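Local structure of putative transcriptional regulator (Methanosarcina mazei, 3R0A) at residues Leu29-Ser34 with Lys64-Lys69; Asp44-Ser49 with Leu54-Val59. The protein is a putative transcriptional regulator that probably binds DNA through a winged helix-turn-helix domain. One frame throughout, in Å; residues are numbered along the deposited sequence.

How the contacts relate
Both contacts draw on helix 56-68, one near each end. Contact 1 sits in the core, its centre about 5 Å from the centre of the chain, where helix 26-37 meets the C-terminal part of that helix through three buried apolar residues. Contact 2 lies about 17 Å from the chain centre and is half open. There helix 45-51 meets the start of helix 56-68 across the turn between them, and N-caps and a serine hydroxyl join the valine packing. It also buries more between its segments, 323 against 111 Å². The two centres are about 12 Å apart, and the contacts meet where S34 CB packs on L48 CD1 at 4.2 Å.

Contact 1 of 2, residues Leu29-Ser34 with Lys64-Lys69; sequences LNVMKS and KKLHEK
K65 NZ, on the residue just before the L66 that packs on V31 and M32, is held by two groups: it forms a salt bridge to D28 OD2 and a hydrogen bond to N23 O. D28 directly precedes L29 in helix 26-37, so this ammonium ties helix 56-68 to the early part of that helix, beside an otherwise apolar meeting. Between 29-34 and 64-69 themselves the work is done by one branch of L66. Its CD1 methyl comes 4.0 Å from M32 CB and the same 4.0 Å from M32 CA, so it rests against the root of the selenomethionine near the helix backbone. On V31 it finds CG1 at 4.2 Å. In L66, CG anti to its carbonyl carbon and CD1 extended beyond it (chi2 -172°) carry this branch across toward helix 26-37.

M32 starts out extended, CG anti to the backbone N (chi1 -174°), and bends only at the selenium. Its outer part therefore runs past L66 rather than onto it, and the side chain goes on to touch L22, L24 and I71. V31 reaches the same helix a second way, against S62 and V63, while L66 also packs on L72 of strand 72-78. This is the core of a winged helix domain, with helix 26-37, first of the trio 26-37, 45-51 and 56-68, laid on the third, which leads into the wing strands 72-78 and 84-90. K33 faces elsewhere, packing on W118 of the second subunit. With only apolar carbons meeting, the fit between 29-34 and 64-69 rests on shape and the exclusion of water, not on directional bonds, and the K65 ammonium at its edge is probably balanced by D28.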
loop_
_atom_site.group_PDB
_atom_site.type_symbol
_atom_site.label_atom_id
_atom_site.label_comp_id
_atom_site.label_asym_id
_atom_site.label_seq_id
_atom_site.Cartn_x
_atom_site.Cartn_y
_atom_site.Cartn_z
ATOM N N LEU B 29 -10.459 -18.051 6.173
ATOM C CA LEU B 29 -11.256 -16.949 5.694
ATOM C C LEU B 29 -12.717 -17.388 5.610
ATOM O O LEU B 29 -13.618 -16.685 6.084
ATOM C CB LEU B 29 -10.730 -16.463 4.337
ATOM C CG LEU B 29 -11.695 -15.513 3.631
ATOM C CD1 LEU B 29 -11.666 -14.112 4.277
ATOM C CD2 LEU B 29 -11.411 -15.480 2.141
ATOM N N ASN B 30 -12.927 -18.560 5.002
ATOM C CA ASN B 30 -14.246 -19.202 4.966
ATOM C C ASN B 30 -14.848 -19.473 6.345
ATOM O O ASN B 30 -16.054 -19.412 6.518
ATOM C CB ASN B 30 -14.201 -20.486 4.151
ATOM C CG ASN B 30 -14.347 -20.227 2.657
ATOM O OD1 ASN B 30 -14.055 -21.095 1.837
ATOM N ND2 ASN B 30 -14.808 -19.033 2.299
ATOM N N VAL B 31 -14.003 -19.754 7.333
ATOM C CA VAL B 31 -14.483 -19.812 8.716
ATOM C C VAL B 31 -14.851 -18.415 9.201
ATOM O O VAL B 31 -15.911 -18.236 9.767
ATOM C CB VAL B 31 -13.499 -20.519 9.662
ATOM C CG1 VAL B 31 -13.746 -20.134 11.106
ATOM C CG2 VAL B 31 -13.542 -22.046 9.452
HETATM N N MSE B 32 -13.994 -17.425 8.973
HETATM C CA MSE B 32 -14.357 -16.059 9.346
HETATM C C MSE B 32 -15.677 -15.644 8.680
HETATM O O MSE B 32 -16.508 -15.006 9.342
HETATM C CB MSE B 32 -13.272 -15.064 8.958
HETATM C CG MSE B 32 -13.506 -13.626 9.440
HETATM SE SE MSE B 32 -11.936 -12.620 8.903
HETATM C CE MSE B 32 -11.816 -11.388 10.321
ATOM N N LYS B 33 -15.845 -16.003 7.394
ATOM C CA LYS B 33 -17.051 -15.658 6.602
ATOM C C LYS B 33 -18.277 -16.299 7.261
ATOM O O LYS B 33 -19.316 -15.648 7.399
ATOM C CB LYS B 33 -16.983 -16.141 5.134
ATOM C CG LYS B 33 -15.821 -15.652 4.268
ATOM C CD LYS B 33 -16.037 -14.297 3.589
ATOM C CE LYS B 33 -16.493 -14.417 2.126
ATOM N NZ LYS B 33 -15.707 -15.423 1.349
ATOM N N SER B 34 -18.130 -17.565 7.672
ATOM C CA SER B 34 -19.162 -18.293 8.394
ATOM C C SER B 34 -19.700 -17.580 9.639
ATOM O O SER B 34 -20.904 -17.617 9.914
ATOM C CB SER B 34 -18.643 -19.661 8.795
ATOM O OG SER B 34 -19.270 -20.661 8.017
ATOM N N LYS B 64 -8.789 -20.861 16.485
ATOM C CA LYS B 64 -7.781 -20.503 17.460
ATOM C C LYS B 64 -7.013 -19.267 17.026
ATOM O O LYS B 64 -6.776 -18.368 17.830
ATOM C CB LYS B 64 -6.823 -21.667 17.681
ATOM C CG LYS B 64 -5.604 -21.323 18.523
ATOM C CD LYS B 64 -5.016 -22.567 19.196
ATOM C CE LYS B 64 -3.496 -22.468 19.354
ATOM N NZ LYS B 64 -2.832 -22.988 18.131
ATOM N N LYS B 65 -6.604 -19.249 15.764
ATOM C CA LYS B 65 -5.893 -18.145 15.173
ATOM C C LYS B 65 -6.702 -16.836 15.239
ATOM O O LYS B 65 -6.165 -15.794 15.556
ATOM C CB LYS B 65 -5.578 -18.472 13.712
ATOM C CG LYS B 65 -4.588 -17.496 13.047
ATOM C CD LYS B 65 -4.538 -17.661 11.525
ATOM C CE LYS B 65 -3.632 -18.808 11.083
ATOM N NZ LYS B 65 -3.677 -18.903 9.584
ATOM N N LEU B 66 -7.995 -16.921 14.950
ATOM C CA LEU B 66 -8.866 -15.763 14.858
ATOM C C LEU B 66 -9.046 -15.172 16.227
ATOM O O LEU B 66 -8.857 -13.973 16.426
ATOM C CB LEU B 66 -10.212 -16.165 14.270
ATOM C CG LEU B 66 -10.191 -16.484 12.780
ATOM C CD1 LEU B 66 -11.600 -16.681 12.237
ATOM C CD2 LEU B 66 -9.457 -15.352 12.037
ATOM N N HIS B 67 -9.363 -16.042 17.175
ATOM C CA HIS B 67 -9.336 -15.686 18.579
ATOM C C HIS B 67 -8.008 -15.014 18.987
ATOM O O HIS B 67 -8.045 -13.976 19.667
ATOM C CB HIS B 67 -9.654 -16.896 19.491
ATOM C CG HIS B 67 -9.496 -16.587 20.945
ATOM N ND1 HIS B 67 -10.382 -15.785 21.634
ATOM C CD2 HIS B 67 -8.522 -16.914 21.825
ATOM C CE1 HIS B 67 -9.963 -15.635 22.879
ATOM N NE2 HIS B 67 -8.843 -16.324 23.026
ATOM N N GLU B 68 -6.860 -15.581 18.593
ATOM C CA GLU B 68 -5.545 -14.969 18.916
ATOM C C GLU B 68 -5.371 -13.616 18.232
ATOM O O GLU B 68 -4.657 -12.745 18.739
ATOM C CB GLU B 68 -4.362 -15.895 18.562
ATOM C CG GLU B 68 -4.138 -17.043 19.577
ATOM C CD GLU B 68 -3.112 -18.115 19.122
ATOM O OE1 GLU B 68 -3.123 -18.555 17.942
ATOM O OE2 GLU B 68 -2.295 -18.540 19.974
ATOM N N LYS B 69 -6.021 -13.437 17.077
ATOM C CA LYS B 69 -5.913 -12.205 16.316
ATOM C C LYS B 69 -7.000 -11.201 16.672
ATOM O O LYS B 69 -7.084 -10.143 16.055
ATOM C CB LYS B 69 -5.914 -12.501 14.820
ATOM C CG LYS B 69 -4.603 -13.121 14.364
ATOM C CD LYS B 69 -4.483 -13.198 12.882
ATOM C CE LYS B 69 -3.188 -13.898 12.479
ATOM N NZ LYS B 69 -2.029 -12.935 12.449
#

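Contact 2 of 2, residues Asp44-Ser49 with Leu54-Val59; sequences DTDALS and LDVSTV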
loop_
_atom_site.group_PDB
_atom_site.type_symbol
_atom_site.label_atom_id
_atom_site.label_comp_id
_atom_site.label_asym_id
_atom_site.label_seq_id
_atom_site.Cartn_x
_atom_site.Cartn_y
_atom_site.Cartn_z
ATOM N N ASP B 44 -19.888 -23.346 18.151
ATOM C CA ASP B 44 -18.710 -24.103 18.542
ATOM C C ASP B 44 -18.099 -24.781 17.329
ATOM O O ASP B 44 -18.689 -24.816 16.246
ATOM C CB ASP B 44 -19.023 -25.110 19.654
ATOM C CG ASP B 44 -20.215 -25.980 19.335
ATOM O OD1 ASP B 44 -20.209 -26.647 18.276
ATOM O OD2 ASP B 44 -21.160 -25.996 20.151
ATOM N N THR B 45 -16.902 -25.309 17.525
ATOM C CA THR B 45 -16.130 -25.905 16.445
ATOM C C THR B 45 -16.716 -27.223 15.936
ATOM O O THR B 45 -16.571 -27.544 14.748
ATOM C CB THR B 45 -14.687 -26.105 16.867
ATOM O OG1 THR B 45 -14.657 -26.867 18.082
ATOM C CG2 THR B 45 -14.043 -24.752 17.101
ATOM N N ASP B 46 -17.371 -27.977 16.825
ATOM C CA ASP B 46 -18.112 -29.163 16.412
ATOM C C ASP B 46 -19.290 -28.785 15.504
ATOM O O ASP B 46 -19.439 -29.336 14.410
ATOM C CB ASP B 46 -18.577 -29.971 17.627
ATOM C CG ASP B 46 -17.480 -30.862 18.199
ATOM O OD1 ASP B 46 -17.639 -31.320 19.351
ATOM O OD2 ASP B 46 -16.456 -31.117 17.514
ATOM N N ALA B 47 -20.104 -27.827 15.946
ATOM C CA ALA B 47 -21.216 -27.322 15.138
ATOM C C ALA B 47 -20.733 -26.775 13.790
ATOM O O ALA B 47 -21.322 -27.041 12.742
ATOM C CB ALA B 47 -21.980 -26.245 15.911
ATOM N N LEU B 48 -19.645 -26.014 13.832
ATOM C CA LEU B 48 -19.120 -25.345 12.661
ATOM C C LEU B 48 -18.538 -26.336 11.675
ATOM O O LEU B 48 -18.591 -26.121 10.459
ATOM C CB LEU B 48 -18.036 -24.373 13.101
ATOM C CG LEU B 48 -17.781 -23.081 12.346
ATOM C CD1 LEU B 48 -19.068 -22.328 12.064
ATOM C CD2 LEU B 48 -16.861 -22.267 13.220
ATOM N N SER B 49 -17.969 -27.415 12.214
ATOM C CA SER B 49 -17.383 -28.477 11.406
ATOM C C SER B 49 -18.466 -29.170 10.590
ATOM O O SER B 49 -18.229 -29.605 9.460
ATOM C CB SER B 49 -16.669 -29.488 12.297
ATOM O OG SER B 49 -15.585 -30.079 11.603
ATOM N N LEU B 54 -15.813 -29.869 6.796
ATOM C CA LEU B 54 -14.428 -29.764 7.231
ATOM C C LEU B 54 -14.145 -30.553 8.502
ATOM O O LEU B 54 -15.025 -30.731 9.348
ATOM C CB LEU B 54 -14.079 -28.291 7.443
ATOM C CG LEU B 54 -12.762 -27.750 6.878
ATOM C CD1 LEU B 54 -12.701 -27.808 5.328
ATOM C CD2 LEU B 54 -12.559 -26.320 7.365
ATOM N N ASP B 55 -12.908 -31.025 8.630
ATOM C CA ASP B 55 -12.497 -31.776 9.802
ATOM C C ASP B 55 -12.262 -30.840 10.970
ATOM O O ASP B 55 -11.540 -29.850 10.849
ATOM C CB ASP B 55 -11.251 -32.614 9.521
ATOM C CG ASP B 55 -10.199 -31.862 8.707
ATOM O OD1 ASP B 55 -10.366 -31.736 7.468
ATOM O OD2 ASP B 55 -9.193 -31.420 9.304
ATOM N N VAL B 56 -12.893 -31.162 12.096
ATOM C CA VAL B 56 -12.797 -30.402 13.340
ATOM C C VAL B 56 -11.418 -29.784 13.555
ATOM O O VAL B 56 -11.309 -28.649 14.002
ATOM C CB VAL B 56 -13.215 -31.285 14.563
ATOM C CG1 VAL B 56 -12.676 -30.732 15.889
ATOM C CG2 VAL B 56 -14.723 -31.420 14.619
ATOM N N SER B 57 -10.376 -30.529 13.213
ATOM C CA SER B 57 -9.015 -30.111 13.488
ATOM C C SER B 57 -8.653 -28.828 12.763
ATOM O O SER B 57 -8.036 -27.946 13.363
ATOM C CB SER B 57 -8.017 -31.223 13.150
ATOM O OG SER B 57 -8.187 -31.679 11.824
ATOM N N THR B 58 -9.023 -28.719 11.485
ATOM C CA THR B 58 -8.747 -27.495 10.736
ATOM C C THR B 58 -9.644 -26.345 11.185
ATOM O O THR B 58 -9.181 -25.204 11.266
ATOM C CB THR B 58 -8.781 -27.661 9.193
ATOM O OG1 THR B 58 -10.062 -28.120 8.764
ATOM C CG2 THR B 58 -7.709 -28.629 8.737
ATOM N N VAL B 59 -10.904 -26.650 11.504
ATOM C CA VAL B 59 -11.836 -25.648 12.048
ATOM C C VAL B 59 -11.341 -25.114 13.399
ATOM O O VAL B 59 -11.446 -23.917 13.675
ATOM C CB VAL B 59 -13.281 -26.205 12.170
ATOM C CG1 VAL B 59 -14.216 -25.190 12.785
ATOM C CG2 VAL B 59 -13.810 -26.601 10.813
#
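T45 opens helix 45-51 just behind its N-cap, D44, whose OD1 takes A47 N at 2.6 Å with an angle of 161°. Facing the other helix, T45 CB stands 4.2 Å from V59 CG1, while T45 OG1 turns to a hydrogen bond with Q60 OE1. D46 leaves the helix pointing away, but its carboxylate swings back until OD2 lies 3.4 Å from V56 CG2. L48 follows one turn on from T45, its CB 3.9 Å from V59 CG1 as the two side chains slant across each other. These two helices and the tight turn between them form a helix-turn-helix, the part of a winged helix that in relatives presents its second helix to DNA. With an alanine in place of V59, T45 and L48 would probably be left without the CG1 methyl they share, and a gap would open between the helices. S49 comes last, with OG anti to the backbone N (chi1 -150°). That torsion aims the hydroxyl at the turn, where OG donates to L54 O, though the modelled 2.4 Å is doubtfully short. The same OG touches V56 CG2 at 3.4 Å, beside the start of the helix that D55 N-caps through a weak bond from T58 N.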